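Local structure of DNA repair protein RAD7 (Saccharomyces cerevisiae, 5ZB2) at residues Leu182-Leu187 / Phe208-Ile213; Thr237-Val242 / Pro267-Ser272; Leu374-Val379 / Thr396-Gln401. The protein promotes global genome nucleotide excision repair, which clears damage from nontranscribed DNA, as a component of the global genome repair complex. All blocks are in the same frame, centred on the assembly; numbering follows the deposited sequence. Where two conformers were deposited one is given.

Contact 1: residues Leu182-Leu187 / Phe208-Ile213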
ATOM      1  N   LEU A 182      -7.000  -2.006 -30.971  1.00 39.55           N
ATOM      2  CA  LEU A 182      -7.971  -2.954 -30.439  1.00 38.77           C
ATOM      3  C   LEU A 182      -8.317  -4.025 -31.466  1.00 38.60           C
ATOM      4  O   LEU A 182      -8.673  -3.719 -32.609  1.00 39.28           O
ATOM      5  CB  LEU A 182      -9.243  -2.220 -30.014  1.00 38.41           C
ATOM      6  CG  LEU A 182      -9.159  -1.324 -28.776  1.00 36.90           C
ATOM      7  CD1 LEU A 182     -10.430  -0.510 -28.646  1.00 36.43           C
ATOM      8  CD2 LEU A 182      -8.916  -2.151 -27.514  1.00 38.36           C
ATOM      9  N   VAL A 183      -8.214  -5.287 -31.052  1.00 36.40           N
ATOM     10  CA  VAL A 183      -8.779  -6.409 -31.791  1.00 38.73           C
ATOM     11  C   VAL A 183      -9.924  -7.066 -31.043  1.00 38.83           C
ATOM     12  O   VAL A 183     -10.544  -7.999 -31.576  1.00 37.33           O
ATOM     13  CB  VAL A 183      -7.703  -7.454 -32.142  1.00 40.02           C
ATOM     14  CG1 VAL A 183      -6.722  -6.883 -33.157  1.00 41.72           C
ATOM     15  CG2 VAL A 183      -6.974  -7.924 -30.893  1.00 39.11           C
ATOM     16  N   SER A 184     -10.230  -6.609 -29.828  1.00 36.49           N
ATOM     17  CA  SER A 184     -11.299  -7.180 -29.016  1.00 38.34           C
ATOM     18  C   SER A 184     -11.847  -6.094 -28.100  1.00 37.21           C
ATOM     19  O   SER A 184     -11.074  -5.400 -27.431  1.00 35.82           O
ATOM     20  CB  SER A 184     -10.788  -8.370 -28.200  1.00 38.85           C
ATOM     21  OG  SER A 184     -11.736  -8.777 -27.230  1.00 41.85           O
ATOM     22  N   LEU A 185     -13.173  -5.942 -28.082  1.00 35.56           N
ATOM     23  CA  LEU A 185     -13.822  -4.873 -27.334  1.00 36.18           C
ATOM     24  C   LEU A 185     -15.113  -5.383 -26.707  1.00 35.68           C
ATOM     25  O   LEU A 185     -15.914  -6.054 -27.367  1.00 33.23           O
ATOM     26  CB  LEU A 185     -14.130  -3.670 -28.232  1.00 33.03           C
ATOM     27  CG  LEU A 185     -14.887  -2.515 -27.570  1.00 34.64           C
ATOM     28  CD1 LEU A 185     -14.036  -1.843 -26.490  1.00 35.50           C
ATOM     29  CD2 LEU A 185     -15.328  -1.506 -28.616  1.00 36.84           C
ATOM     30  N   GLY A 186     -15.312  -5.045 -25.435  1.00 34.85           N
ATOM     31  CA  GLY A 186     -16.525  -5.400 -24.727  1.00 35.81           C
ATOM     32  C   GLY A 186     -17.140  -4.227 -23.991  1.00 34.75           C
ATOM     33  O   GLY A 186     -16.449  -3.503 -23.268  1.00 33.62           O
ATOM     34  N   LEU A 187     -18.445  -4.031 -24.175  1.00 34.88           N
ATOM     35  CA  LEU A 187     -19.189  -2.947 -23.535  1.00 33.53           C
ATOM     36  C   LEU A 187     -20.494  -3.536 -23.026  1.00 35.82           C
ATOM     37  O   LEU A 187     -21.381  -3.854 -23.826  1.00 34.39           O
ATOM     38  CB  LEU A 187     -19.455  -1.797 -24.510  1.00 34.24           C
ATOM     39  CG  LEU A 187     -18.224  -1.187 -25.186  1.00 34.28           C
ATOM     40  CD1 LEU A 187     -18.626  -0.241 -26.321  1.00 36.51           C
ATOM     41  CD2 LEU A 187     -17.368  -0.462 -24.160  1.00 34.57           C
ATOM     42  N   PHE A 208      -9.362  -7.552 -36.220  1.00 44.59           N
ATOM     43  CA  PHE A 208     -10.375  -7.497 -35.172  1.00 40.89           C
ATOM     44  C   PHE A 208     -11.192  -8.781 -35.172  1.00 40.06           C
ATOM     45  O   PHE A 208     -11.637  -9.245 -36.226  1.00 41.14           O
ATOM     46  CB  PHE A 208     -11.288  -6.284 -35.375  1.00 40.47           C
ATOM     47  CG  PHE A 208     -12.087  -5.924 -34.156  1.00 40.28           C
ATOM     48  CD1 PHE A 208     -13.289  -6.555 -33.885  1.00 38.69           C
ATOM     49  CD2 PHE A 208     -11.627  -4.961 -33.272  1.00 38.48           C
ATOM     50  CE1 PHE A 208     -14.019  -6.229 -32.752  1.00 38.61           C
ATOM     51  CE2 PHE A 208     -12.350  -4.632 -32.144  1.00 37.42           C
ATOM     52  CZ  PHE A 208     -13.549  -5.267 -31.882  1.00 38.65           C
ATOM     53  N   HIS A 209     -11.397  -9.358 -33.984  1.00 38.96           N
ATOM     54  CA  HIS A 209     -12.036 -10.667 -33.912  1.00 39.83           C
ATOM     55  C   HIS A 209     -13.107 -10.831 -32.840  1.00 38.27           C
ATOM     56  O   HIS A 209     -13.831 -11.831 -32.899  1.00 38.17           O
ATOM     57  CB  HIS A 209     -10.970 -11.757 -33.710  1.00 42.36           C
ATOM     58  CG  HIS A 209     -10.109 -11.560 -32.498  1.00 43.23           C
ATOM     59  ND1 HIS A 209     -10.558 -11.801 -31.217  1.00 44.08           N
ATOM     60  CD2 HIS A 209      -8.819 -11.167 -32.377  1.00 43.61           C
ATOM     61  CE1 HIS A 209      -9.585 -11.555 -30.359  1.00 43.73           C
ATOM     62  NE2 HIS A 209      -8.519 -11.168 -31.036  1.00 45.06           N
ATOM     63  N   SER A 210     -13.258  -9.912 -31.884  1.00 34.91           N
ATOM     64  CA  SER A 210     -14.201 -10.100 -30.781  1.00 37.86           C
ATOM     65  C   SER A 210     -14.908  -8.792 -30.457  1.00 35.92           C
ATOM     66  O   SER A 210     -14.266  -7.822 -30.040  1.00 33.31           O
ATOM     67  CB  SER A 210     -13.491 -10.635 -29.533  1.00 38.70           C
ATOM     68  OG  SER A 210     -13.114 -11.990 -29.700  1.00 42.36           O
ATOM     69  N   LEU A 211     -16.229  -8.781 -30.622  1.00 35.05           N
ATOM     70  CA  LEU A 211     -17.069  -7.637 -30.294  1.00 33.96           C
ATOM     71  C   LEU A 211     -18.176  -8.090 -29.363  1.00 34.51           C
ATOM     72  O   LEU A 211     -18.899  -9.045 -29.673  1.00 33.41           O
ATOM     73  CB  LEU A 211     -17.689  -7.008 -31.548  1.00 34.81           C
ATOM     74  CG  LEU A 211     -18.685  -5.879 -31.252  1.00 36.28           C
ATOM     75  CD1 LEU A 211     -17.952  -4.673 -30.709  1.00 36.61           C
ATOM     76  CD2 LEU A 211     -19.488  -5.517 -32.481  1.00 39.38           C
ATOM     77  N   CYS A 212     -18.310  -7.408 -28.225  0.62 37.49           N
ATOM     78  CA  CYS A 212     -19.344  -7.704 -27.240  0.62 36.75           C
ATOM     79  C   CYS A 212     -20.054  -6.411 -26.868  0.62 34.37           C
ATOM     80  O   CYS A 212     -19.406  -5.446 -26.448  0.62 35.33           O
ATOM     81  CB  CYS A 212     -18.751  -8.361 -25.989  0.62 36.86           C
ATOM     82  SG  CYS A 212     -17.874  -9.909 -26.299  0.62 37.53           S
ATOM     83  N   ILE A 213     -21.376  -6.392 -27.025  1.00 33.54           N
ATOM     84  CA  ILE A 213     -22.205  -5.256 -26.627  1.00 33.92           C
ATOM     85  C   ILE A 213     -23.431  -5.819 -25.924  1.00 35.10           C
ATOM     86  O   ILE A 213     -24.158  -6.630 -26.506  1.00 31.67           O
ATOM     87  CB  ILE A 213     -22.632  -4.378 -27.818  1.00 33.27           C
ATOM     88  CG1 ILE A 213     -21.405  -3.846 -28.568  1.00 34.13           C
ATOM     89  CG2 ILE A 213     -23.508  -3.228 -27.330  1.00 31.58           C
ATOM     90  CD1 ILE A 213     -21.731  -3.036 -29.829  1.00 32.39           C
TER

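Contact 2: residues Thr237-Val242 / Pro267-Ser272. With GOL (glycerol), chain G.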
ATOM      1  N   THR A 237     -12.842 -10.923 -40.160  1.00 45.18           N
ATOM      2  CA  THR A 237     -12.028 -11.657 -39.195  1.00 45.00           C
ATOM      3  C   THR A 237     -12.760 -11.920 -37.882  1.00 42.14           C
ATOM      4  O   THR A 237     -12.131 -12.336 -36.903  1.00 40.10           O
ATOM      5  CB  THR A 237     -10.729 -10.897 -38.915  1.00 45.39           C
ATOM      6  OG1 THR A 237     -11.034  -9.545 -38.554  1.00 43.31           O
ATOM      7  CG2 THR A 237      -9.829 -10.895 -40.144  1.00 50.01           C
ATOM      8  N   LEU A 238     -14.070 -11.706 -37.843  1.00 41.00           N
ATOM      9  CA  LEU A 238     -14.819 -11.795 -36.597  1.00 41.84           C
ATOM     10  C   LEU A 238     -14.922 -13.246 -36.134  1.00 39.97           C
ATOM     11  O   LEU A 238     -15.441 -14.100 -36.860  1.00 39.07           O
ATOM     12  CB  LEU A 238     -16.206 -11.193 -36.799  1.00 39.57           C
ATOM     13  CG  LEU A 238     -17.037 -10.848 -35.568  1.00 40.06           C
ATOM     14  CD1 LEU A 238     -16.276  -9.933 -34.617  1.00 37.73           C
ATOM     15  CD2 LEU A 238     -18.331 -10.187 -36.014  1.00 40.91           C
ATOM     16  N   ARG A 239     -14.433 -13.523 -34.922  1.00 38.79           N
ATOM     17  CA  ARG A 239     -14.567 -14.842 -34.314  1.00 41.41           C
ATOM     18  C   ARG A 239     -15.534 -14.873 -33.137  1.00 39.99           C
ATOM     19  O   ARG A 239     -15.952 -15.963 -32.729  1.00 41.21           O
ATOM     20  CB  ARG A 239     -13.195 -15.357 -33.847  1.00 44.44           C
ATOM     21  CG  ARG A 239     -12.131 -15.374 -34.942  1.00 43.91           C
ATOM     22  CD  ARG A 239     -10.917 -16.205 -34.539  1.00 48.37           C
ATOM     23  NE  ARG A 239     -10.324 -15.760 -33.279  1.00 51.08           N
ATOM     24  CZ  ARG A 239      -9.270 -14.954 -33.170  1.00 53.16           C
ATOM     25  NH1 ARG A 239      -8.658 -14.483 -34.247  1.00 49.54           N
ATOM     26  NH2 ARG A 239      -8.819 -14.618 -31.967  1.00 56.87           N
ATOM     27  N   LYS A 240     -15.905 -13.719 -32.585  1.00 39.34           N
ATOM     28  CA  LYS A 240     -16.821 -13.655 -31.450  1.00 37.51           C
ATOM     29  C   LYS A 240     -17.735 -12.455 -31.627  1.00 35.32           C
ATOM     30  O   LYS A 240     -17.262 -11.313 -31.639  1.00 35.63           O
ATOM     31  CB  LYS A 240     -16.048 -13.553 -30.129  1.00 40.73           C
ATOM     32  CG  LYS A 240     -16.918 -13.399 -28.887  1.00 42.48           C
ATOM     33  CD  LYS A 240     -16.065 -13.341 -27.626  1.00 45.86           C
ATOM     34  CE  LYS A 240     -16.904 -13.401 -26.363  1.00 47.13           C
ATOM     35  NZ  LYS A 240     -16.053 -13.448 -25.141  1.00 55.24           N
ATOM     36  N   LEU A 241     -19.036 -12.708 -31.757  1.00 33.07           N
ATOM     37  CA  LEU A 241     -20.034 -11.648 -31.847  1.00 33.17           C
ATOM     38  C   LEU A 241     -21.087 -11.860 -30.771  1.00 33.26           C
ATOM     39  O   LEU A 241     -21.778 -12.885 -30.766  1.00 34.20           O
ATOM     40  CB  LEU A 241     -20.683 -11.620 -33.234  1.00 33.52           C
ATOM     41  CG  LEU A 241     -21.746 -10.538 -33.438  1.00 31.64           C
ATOM     42  CD1 LEU A 241     -21.135  -9.153 -33.306  1.00 32.86           C
ATOM     43  CD2 LEU A 241     -22.430 -10.701 -34.788  1.00 34.16           C
ATOM     44  N   VAL A 242     -21.221 -10.885 -29.873  1.00 33.71           N
ATOM     45  CA  VAL A 242     -22.166 -10.950 -28.763  1.00 33.62           C
ATOM     46  C   VAL A 242     -22.954  -9.647 -28.741  1.00 32.43           C
ATOM     47  O   VAL A 242     -22.384  -8.576 -28.500  1.00 32.39           O
ATOM     48  CB  VAL A 242     -21.458 -11.184 -27.417  1.00 34.88           C
ATOM     49  CG1 VAL A 242     -22.441 -11.066 -26.243  1.00 34.62           C
ATOM     50  CG2 VAL A 242     -20.791 -12.558 -27.396  1.00 34.13           C
ATOM     51  N   PRO A 267     -15.346 -17.824 -39.696  1.00 42.84           N
ATOM     52  CA  PRO A 267     -14.512 -18.196 -38.549  1.00 43.41           C
ATOM     53  C   PRO A 267     -15.180 -18.032 -37.193  1.00 42.81           C
ATOM     54  O   PRO A 267     -14.499 -18.184 -36.175  1.00 42.24           O
ATOM     55  CB  PRO A 267     -13.325 -17.230 -38.681  1.00 42.25           C
ATOM     56  CG  PRO A 267     -13.935 -16.003 -39.268  1.00 43.34           C
ATOM     57  CD  PRO A 267     -15.005 -16.485 -40.210  1.00 42.77           C
ATOM     58  N   LEU A 268     -16.475 -17.730 -37.138  1.00 41.30           N
ATOM     59  CA  LEU A 268     -17.123 -17.468 -35.857  1.00 42.21           C
ATOM     60  C   LEU A 268     -17.042 -18.686 -34.947  1.00 43.10           C
ATOM     61  O   LEU A 268     -17.407 -19.800 -35.334  1.00 42.91           O
ATOM     62  CB  LEU A 268     -18.583 -17.070 -36.066  1.00 40.72           C
ATOM     63  CG  LEU A 268     -18.854 -15.657 -36.588  1.00 39.63           C
ATOM     64  CD1 LEU A 268     -20.348 -15.480 -36.795  1.00 36.61           C
ATOM     65  CD2 LEU A 268     -18.318 -14.594 -35.633  1.00 40.65           C
ATOM     66  N   GLU A 269     -16.557 -18.463 -33.728  1.00 42.73           N
ATOM     67  CA  GLU A 269     -16.536 -19.487 -32.699  1.00 45.25           C
ATOM     68  C   GLU A 269     -17.569 -19.250 -31.612  1.00 42.25           C
ATOM     69  O   GLU A 269     -17.985 -20.210 -30.958  1.00 43.38           O
ATOM     70  CB  GLU A 269     -15.140 -19.567 -32.064  1.00 46.89           C
ATOM     71  CG  GLU A 269     -14.010 -19.533 -33.091  1.00 49.42           C
ATOM     72  CD  GLU A 269     -12.632 -19.550 -32.462  1.00 56.55           C
ATOM     73  OE1 GLU A 269     -11.708 -20.111 -33.084  1.00 60.19           O
ATOM     74  OE2 GLU A 269     -12.471 -19.001 -31.352  1.00 61.32           O
ATOM     75  N   VAL A 270     -18.007 -18.005 -31.427  1.00 41.02           N
ATOM     76  CA  VAL A 270     -18.986 -17.645 -30.407  1.00 40.56           C
ATOM     77  C   VAL A 270     -19.978 -16.671 -31.023  1.00 37.30           C
ATOM     78  O   VAL A 270     -19.580 -15.672 -31.631  1.00 36.16           O
ATOM     79  CB  VAL A 270     -18.313 -17.017 -29.172  1.00 41.09           C
ATOM     80  CG1 VAL A 270     -19.363 -16.584 -28.146  1.00 40.96           C
ATOM     81  CG2 VAL A 270     -17.318 -17.990 -28.554  1.00 44.02           C
ATOM     82  N   LEU A 271     -21.269 -16.948 -30.851  1.00 37.99           N
ATOM     83  CA  LEU A 271     -22.325 -16.102 -31.396  1.00 37.14           C
ATOM     84  C   LEU A 271     -23.458 -16.030 -30.389  1.00 36.30           C
ATOM     85  O   LEU A 271     -23.991 -17.066 -29.980  1.00 38.37           O
ATOM     86  CB  LEU A 271     -22.838 -16.642 -32.735  1.00 35.77           C
ATOM     87  CG  LEU A 271     -23.997 -15.838 -33.333  1.00 35.53           C
ATOM     88  CD1 LEU A 271     -23.520 -14.453 -33.758  1.00 35.12           C
ATOM     89  CD2 LEU A 271     -24.639 -16.573 -34.500  1.00 38.11           C
ATOM     90  N   SER A 272     -23.843 -14.813 -30.007  1.00 35.94           N
ATOM     91  CA  SER A 272     -24.930 -14.620 -29.056  1.00 35.74           C
ATOM     92  C   SER A 272     -25.766 -13.414 -29.458  1.00 32.67           C
ATOM     93  O   SER A 272     -25.229 -12.320 -29.653  1.00 31.03           O
ATOM     94  CB  SER A 272     -24.388 -14.430 -27.632  1.00 34.73           C
ATOM     95  OG  SER A 272     -25.433 -14.101 -26.729  1.00 37.07           O
TER
HETATM   96  C1  GOL G 605     -10.843 -15.298 -29.308  1.00 64.18           C
HETATM   97  O1  GOL G 605     -11.035 -16.358 -30.220  1.00 64.56           O
HETATM   98  C2  GOL G 605     -12.032 -15.228 -28.352  1.00 76.80           C
HETATM   99  O2  GOL G 605     -12.302 -13.892 -27.981  1.00 58.64           O
HETATM  100  C3  GOL G 605     -13.261 -15.847 -29.009  1.00 68.41           C
HETATM  101  O3  GOL G 605     -13.279 -17.242 -28.796  1.00 68.14           O

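Contact 3: residues Leu374-Val379 / Thr396-Gln401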
ATOM      1  N   LEU A 374     -23.487 -34.940 -24.091  1.00 60.65           N
ATOM      2  CA  LEU A 374     -24.389 -34.033 -23.391  1.00 59.28           C
ATOM      3  C   LEU A 374     -24.500 -34.455 -21.930  1.00 61.69           C
ATOM      4  O   LEU A 374     -24.834 -35.607 -21.635  1.00 65.74           O
ATOM      5  CB  LEU A 374     -25.758 -34.031 -24.063  1.00 56.79           C
ATOM      6  CG  LEU A 374     -26.787 -33.019 -23.551  1.00 54.80           C
ATOM      7  CD1 LEU A 374     -26.254 -31.596 -23.620  1.00 54.14           C
ATOM      8  CD2 LEU A 374     -28.072 -33.134 -24.351  1.00 53.59           C
ATOM      9  N   THR A 375     -24.217 -33.526 -21.016  1.00 60.29           N
ATOM     10  CA  THR A 375     -24.203 -33.822 -19.590  1.00 65.23           C
ATOM     11  C   THR A 375     -25.219 -33.030 -18.778  1.00 63.79           C
ATOM     12  O   THR A 375     -25.640 -33.506 -17.722  1.00 65.67           O
ATOM     13  CB  THR A 375     -22.806 -33.560 -19.003  1.00 68.09           C
ATOM     14  OG1 THR A 375     -22.530 -32.155 -19.020  1.00 76.64           O
ATOM     15  CG2 THR A 375     -21.739 -34.289 -19.810  1.00 69.09           C
ATOM     16  N   VAL A 376     -25.623 -31.845 -19.230  1.00 60.28           N
ATOM     17  CA  VAL A 376     -26.565 -31.006 -18.497  1.00 59.53           C
ATOM     18  C   VAL A 376     -27.611 -30.466 -19.461  1.00 56.51           C
ATOM     19  O   VAL A 376     -27.280 -29.990 -20.553  1.00 53.87           O
ATOM     20  CB  VAL A 376     -25.848 -29.847 -17.771  1.00 64.22           C
ATOM     21  CG1 VAL A 376     -26.855 -28.987 -17.004  1.00 64.57           C
ATOM     22  CG2 VAL A 376     -24.776 -30.386 -16.832  1.00 62.24           C
ATOM     23  N   ILE A 377     -28.874 -30.535 -19.047  1.00 56.33           N
ATOM     24  CA  ILE A 377     -29.992 -29.968 -19.793  1.00 55.16           C
ATOM     25  C   ILE A 377     -30.858 -29.203 -18.805  1.00 55.56           C
ATOM     26  O   ILE A 377     -31.406 -29.796 -17.868  1.00 59.58           O
ATOM     27  CB  ILE A 377     -30.825 -31.044 -20.512  1.00 54.81           C
ATOM     28  CG1 ILE A 377     -29.959 -31.845 -21.489  1.00 54.98           C
ATOM     29  CG2 ILE A 377     -32.005 -30.401 -21.247  1.00 52.62           C
ATOM     30  CD1 ILE A 377     -30.679 -33.050 -22.077  1.00 55.24           C
ATOM     31  N   ASP A 378     -30.988 -27.896 -19.013  1.00 53.91           N
ATOM     32  CA  ASP A 378     -31.850 -27.072 -18.179  1.00 54.38           C
ATOM     33  C   ASP A 378     -33.266 -27.117 -18.741  1.00 52.21           C
ATOM     34  O   ASP A 378     -33.497 -26.706 -19.883  1.00 49.60           O
ATOM     35  CB  ASP A 378     -31.332 -25.635 -18.113  1.00 52.86           C
ATOM     36  CG  ASP A 378     -31.994 -24.826 -17.010  1.00 54.61           C
ATOM     37  OD1 ASP A 378     -33.172 -25.095 -16.682  1.00 55.65           O
ATOM     38  OD2 ASP A 378     -31.328 -23.923 -16.463  1.00 53.70           O
ATOM     39  N   VAL A 379     -34.204 -27.630 -17.946  1.00 52.76           N
ATOM     40  CA  VAL A 379     -35.601 -27.741 -18.344  1.00 53.53           C
ATOM     41  C   VAL A 379     -36.500 -26.883 -17.456  1.00 55.26           C
ATOM     42  O   VAL A 379     -37.698 -27.135 -17.351  1.00 54.39           O
ATOM     43  CB  VAL A 379     -36.065 -29.211 -18.344  1.00 54.99           C
ATOM     44  CG1 VAL A 379     -35.267 -30.023 -19.362  1.00 53.72           C
ATOM     45  CG2 VAL A 379     -35.939 -29.814 -16.952  1.00 58.87           C
ATOM     46  N   THR A 396     -27.719 -35.153 -16.398  1.00 71.00           N
ATOM     47  CA  THR A 396     -28.450 -34.596 -15.272  1.00 71.91           C
ATOM     48  C   THR A 396     -29.349 -33.470 -15.762  1.00 70.35           C
ATOM     49  O   THR A 396     -28.943 -32.661 -16.604  1.00 65.93           O
ATOM     50  CB  THR A 396     -27.497 -34.070 -14.191  1.00 71.03           C
ATOM     51  OG1 THR A 396     -26.855 -32.877 -14.655  1.00 73.81           O
ATOM     52  CG2 THR A 396     -26.436 -35.112 -13.861  1.00 76.93           C
ATOM     53  N   LEU A 397     -30.567 -33.421 -15.234  1.00 70.45           N
ATOM     54  CA  LEU A 397     -31.541 -32.400 -15.593  1.00 67.47           C
ATOM     55  C   LEU A 397     -31.670 -31.403 -14.450  1.00 69.48           C
ATOM     56  O   LEU A 397     -31.905 -31.794 -13.302  1.00 76.43           O
ATOM     57  CB  LEU A 397     -32.905 -33.022 -15.903  1.00 69.31           C
ATOM     58  CG  LEU A 397     -32.961 -34.069 -17.019  1.00 71.57           C
ATOM     59  CD1 LEU A 397     -34.394 -34.538 -17.217  1.00 74.24           C
ATOM     60  CD2 LEU A 397     -32.393 -33.532 -18.323  1.00 63.77           C
ATOM     61  N   ILE A 398     -31.520 -30.121 -14.770  1.00 65.92           N
ATOM     62  CA  ILE A 398     -31.653 -29.042 -13.798  1.00 66.53           C
ATOM     63  C   ILE A 398     -32.898 -28.236 -14.141  1.00 64.77           C
ATOM     64  O   ILE A 398     -33.310 -28.151 -15.304  1.00 62.03           O
ATOM     65  CB  ILE A 398     -30.396 -28.145 -13.764  1.00 67.06           C
ATOM     66  CG1 ILE A 398     -30.099 -27.581 -15.158  1.00 65.99           C
ATOM     67  CG2 ILE A 398     -29.210 -28.935 -13.229  1.00 71.23           C
ATOM     68  CD1 ILE A 398     -28.862 -26.701 -15.239  1.00 73.96           C
ATOM     69  N   GLY A 399     -33.505 -27.649 -13.113  1.00 66.34           N
ATOM     70  CA  GLY A 399     -34.731 -26.898 -13.293  1.00 65.49           C
ATOM     71  C   GLY A 399     -35.995 -27.703 -13.100  1.00 68.06           C
ATOM     72  O   GLY A 399     -37.029 -27.365 -13.689  1.00 64.44           O
ATOM     73  N   ARG A 400     -35.950 -28.757 -12.293  1.00 73.58           N
ATOM     74  CA  ARG A 400     -37.120 -29.582 -12.042  1.00 78.76           C
ATOM     75  C   ARG A 400     -38.076 -28.871 -11.086  1.00 79.55           C
ATOM     76  O   ARG A 400     -37.778 -27.805 -10.540  1.00 75.29           O
ATOM     77  CB  ARG A 400     -36.700 -30.932 -11.462  1.00 87.56           C
ATOM     78  CG  ARG A 400     -35.574 -31.619 -12.224  1.00 79.69           C
ATOM     79  CD  ARG A 400     -35.991 -31.981 -13.637  1.00 79.09           C
ATOM     80  NE  ARG A 400     -37.065 -32.970 -13.656  1.00 82.74           N
ATOM     81  CZ  ARG A 400     -36.881 -34.283 -13.542  1.00 84.43           C
ATOM     82  NH1 ARG A 400     -37.921 -35.102 -13.573  1.00 87.20           N
ATOM     83  NH2 ARG A 400     -35.660 -34.784 -13.392  1.00 79.94           N
ATOM     84  N   GLN A 401     -39.248 -29.480 -10.882  1.00 83.60           N
ATOM     85  CA  GLN A 401     -40.214 -28.916  -9.945  1.00 84.92           C
ATOM     86  C   GLN A 401     -39.659 -28.877  -8.527  1.00 80.60           C
ATOM     87  O   GLN A 401     -40.026 -27.995  -7.744  1.00 77.83           O
ATOM     88  CB  GLN A 401     -41.518 -29.715  -9.977  1.00 97.76           C
ATOM     89  CG  GLN A 401     -42.560 -29.242  -8.962  1.00 96.96           C
ATOM     90  CD  GLN A 401     -43.831 -30.067  -8.993  1.00104.81           C
ATOM     91  OE1 GLN A 401     -44.050 -30.861  -9.909  1.00116.16           O
ATOM     92  NE2 GLN A 401     -44.677 -29.883  -7.985  1.00 88.63           N
TER

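Contact 1: residues Leu182-Leu187 / Phe208-Ile213
Val183 O sits between the rings of Phe208 and His209 where two neighbouring parallel strands of the leucine-rich repeat domain, 184-187 and 210-213, come together. It stands 3.5 Å above the centre of the phenyl ring and 3.6 Å above that of the imidazole. His209 N gives Val183 O a straight hydrogen bond (2.9 Å, 179° at the hydrogen). A weak one comes to the same oxygen from Ser210 N. With chi1 at -163°, Phe208 has its CG opposite the backbone N, which carries the ring forward alongside 182-185, under the Val183 carbonyl: CD2 meets Leu182 O edge-on at 3.3 Å, and CZ packs on Leu185 CB at 4.0 Å. Further along, Leu185 N, Cys212 N and Leu187 N continue the parallel bonding. Helix 224-234 lies behind, with Ile234 touching both Phe208 and Leu211. A serine in place of Phe208 would probably open a gap between Leu185 and Ile234 and leave Val183 O without its phenyl cover. On the side of the strands carrying Ser184 and Ser210, Ser184 OG is hydrogen-bonded to Glu157 and His159. A hydrogen bond at the imidazole edge, His209 ND1 with Ser210 OG at 3.0 Å, helps to set the rotation of that ring.

Contact 2: residues Thr237-Val242 / Pro267-Ser272
Strands 240-242 and 270-272 belong to successive turns of the leucine-rich repeat solenoid, with helix 251-261 in the connection between them. Leu238 and Leu241, like Leu268 and Leu271, stand three residues apart, as the leucines of the LxxLxL repeat signature do. Leu241 and Leu271 lie side by side and point the same way, Leu241 CD2 meeting Leu271 CD1 at 4.0 Å. Leu268 reaches across with its CD2 to Leu238 O at 3.2 Å, and the same methyl touches Leu238 CG. Pro267 CG rests against that carbonyl oxygen too. At the entry to the strands Arg239 O accepts two bonds, a shorter one from Glu269 N (2.8 Å) and a longer one from Val270 N, which lies in the carbonyl plane. Leu241 N to Val270 O and Ser272 N to Leu241 O carry the pairing onward.

On the other side of the strands, Lys240 runs extended beside Val270, its CG 3.9 Å from Val270 CB. Ser272 OG is hydrogen-bonded to Asn244 OD1. Arg239 and Glu269 extend from the preceding loops, and a glycerol, probably from the crystallisation liquor, lies between them. Bent at chi3 (-56°), the arginine directs NE to glycerol O1 at 3.2 Å, with a weak second bond from NH2, while glycerol O3 donates to Glu269 OE2. The opposite charges, Arg239 NE and Glu269 OE2, are 4.3 Å apart, too far for a salt bridge. Their attraction is thus likely to be longer-range, with the glycerol hydroxyls joining the two groups indirectly.

Contact 3: residues Leu374-Val379 / Thr396-Gln401
Ile398 lies over one face of the Asp378 carboxylate, its side chain crossing that of the aspartate at about a right angle. Ile398 CG1 is 3.8 Å from Asp378 CG, and its CD1 stands over the OD2 side. OD1 approaches Ile398 O to 3.4 Å, but both are acceptors and no bond forms; OD1 instead accepts from the backbone N of Phe380. Ile398 holds CG1 between its backbone N and carbonyl carbon (chi1 56°), turning that branch across the neighbouring strand, where CD1 also packs on Val376 CG1 at 3.5 Å. Gly399 follows with a positive phi of 92°; a CB there would run into Asp378 OD1.

On the buried side, Ile377 and Leu397 lie side by side, Leu397 CD2 touching Ile377 CB at 3.7 Å, and both also touch Ile364 of helix 361-370. The backbones are joined by four bonds. Thr396 N donates to Thr375 O, Ile377 N to Thr396 O, and Ile398 N to Ile377 O. The last, from Val379 N to Ile398 O (2.8 Å), approaches almost directly in line with the carbonyl bond. Thr396 OG1 adds a weak bond to Thr375 O. Beyond the strand, Arg400 CD lies alongside Val379 CG2.

Thr396 also packs against Lys44 of the Elongin-C chain. The parallel pairing, with aliphatic side chains buried against a helix, is that of a leucine-rich repeat solenoid, here at its C-terminal end, where 396-398 is the outermost strand of the chain.

How the contacts relate
From the N terminus the three contacts follow in series, none nested in or crossing another. Contact 1 closes the loop that runs through helix 199-202, and contact 2 the next but one, through helix 251-261. They are direct neighbours: strands 210-214 and 240-244 pair, with Arg239 N 2.7 Å from His209 O, so the two contacts span four consecutive strands of the solenoid. Contact 3 comes after three further strands, its centre about 27 Å from that of contact 2 and 32 Å from that of contact 1. It closes a helix-free loop and ties the last strand, near Elongin-C, to the strand before it. Together they sample the middle and the C-terminal end of the repeat array.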